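Local coordinates for peptidase S15/CocE/NonD (Thaumarchaeota archaeon SCGC AB-539-E09, PDB 4PF1), which probably acts as a serine aminopeptidase of the alpha/beta-hydrolase fold, removing residues from the amino-terminal end of peptides, at residues A[80-83]-A[84-87]. Numbering follows the deposited sequence.
Sequences SSSL and SMVV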
loop_
_atom_site.group_PDB
_atom_site.type_symbol
_atom_site.label_atom_id
_atom_site.label_comp_id
_atom_site.label_asym_id
_atom_site.label_seq_id
_atom_site.Cartn_x
_atom_site.Cartn_y
_atom_site.Cartn_z
ATOM N N SER A 80 28.019 1.108 -2.467
ATOM C CA SER A 80 28.423 0.886 -1.091
ATOM C C SER A 80 29.920 0.623 -0.894
ATOM O O SER A 80 30.634 0.256 -1.830
ATOM C CB SER A 80 27.627 -0.282 -0.515
ATOM O OG SER A 80 28.072 -0.661 0.777
ATOM N N SER A 81 30.367 0.791 0.370
ATOM C CA SER A 81 31.724 0.525 0.836
ATOM C C SER A 81 31.831 -0.925 1.328
ATOM O O SER A 81 32.924 -1.391 1.661
ATOM C CB SER A 81 32.093 1.494 1.957
ATOM O OG SER A 81 31.160 1.436 3.023
ATOM N N SER A 82 30.688 -1.637 1.352
ATOM C CA SER A 82 30.588 -3.023 1.808
ATOM C C SER A 82 30.431 -3.977 0.621
ATOM O O SER A 82 29.605 -3.728 -0.263
ATOM C CB SER A 82 29.414 -3.174 2.773
ATOM O OG SER A 82 29.260 -4.508 3.227
ATOM N N LEU A 83 31.216 -5.077 0.612
ATOM C CA LEU A 83 31.188 -6.092 -0.451
ATOM C C LEU A 83 29.818 -6.780 -0.534
ATOM O O LEU A 83 29.332 -7.052 -1.633
ATOM C CB LEU A 83 32.307 -7.140 -0.236
ATOM C CG LEU A 83 32.387 -8.294 -1.263
ATOM C CD1 LEU A 83 32.712 -7.781 -2.670
ATOM C CD2 LEU A 83 33.385 -9.345 -0.826
ATOM N N SER A 84 29.185 -7.014 0.628
ATOM C CA SER A 84 27.871 -7.648 0.738
ATOM C C SER A 84 26.762 -6.855 0.016
ATOM O O SER A 84 25.761 -7.446 -0.392
ATOM C CB SER A 84 27.496 -7.806 2.210
ATOM O OG SER A 84 27.491 -6.551 2.871
ATOM N N MET A 85 26.939 -5.525 -0.126
ATOM C CA MET A 85 25.937 -4.621 -0.702
ATOM C C MET A 85 26.132 -4.323 -2.202
ATOM O O MET A 85 25.183 -3.868 -2.844
ATOM C CB MET A 85 25.922 -3.292 0.071
ATOM C CG MET A 85 25.514 -3.427 1.527
ATOM S SD MET A 85 23.755 -3.787 1.746
ATOM C CE MET A 85 23.023 -2.203 1.281
ATOM N N VAL A 86 27.346 -4.534 -2.750
ATOM C CA VAL A 86 27.631 -4.212 -4.160
ATOM C C VAL A 86 27.328 -5.389 -5.109
ATOM O O VAL A 86 27.037 -5.164 -6.284
ATOM C CB VAL A 86 29.082 -3.689 -4.384
ATOM C CG1 VAL A 86 29.271 -2.306 -3.771
ATOM C CG2 VAL A 86 30.133 -4.671 -3.860
ATOM N N VAL A 87 27.411 -6.624 -4.612
ATOM C CA VAL A 87 27.225 -7.819 -5.439
ATOM C C VAL A 87 25.739 -8.180 -5.632
ATOM O O VAL A 87 24.925 -7.927 -4.735
ATOM C CB VAL A 87 28.013 -9.035 -4.863
ATOM C CG1 VAL A 87 29.515 -8.804 -4.950
ATOM C CG2 VAL A 87 27.593 -9.357 -3.426
HETATM O O HOH W 1 30.945 -7.372 3.305
#
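Ser82 and Ser84 join their hydroxyls, OG to OG, at 2.7 Å, beside the short helix 83-86. It is a worked example of backbone and side-chain hydrogen bonds acting together where a loop meets a short helix. Ser82 O receives Met85 N at 3.2 Å; the donor stands well above the carbonyl plane, and Val86 N adds only weak bonds to Ser82 O and Leu83 O, so the turn is only weakly bonded. A water accepts from Ser84 N at 3.2 Å and makes a weak bond to Ser82 OG. Upstream, Ser80 OG accepts the N-H of Ser82 at 2.9 Å through an almost straight bond, which makes an ST turn, and this hydroxyl also bonds Glu514 of a second subunit, whose Pro516 packs against Ser84. Met85 CB rests 3.5 Å from Ser80 OG.

Leu83 can be followed outward. Its CB and CG merely pass the neighbouring peptide, and the contacts that count as packing begin at CD1. A chi1 of 179° sets CG beside the carbonyl carbon, and from there CD1 meets Val87 CG1 at 4.1 Å and Val86 CG2 at 4.2 Å, an apolar cluster on one side of the turn.

Leu83 and Val87 carry this cluster onto Leu52 of strand 46-54 and Ser95 of helix 92-96, while Val86 leans on Tyr32 and Arg34 of strand 32-40. The turn thus packs against helix 92-96 and the two strands at one edge of the large mixed sheet.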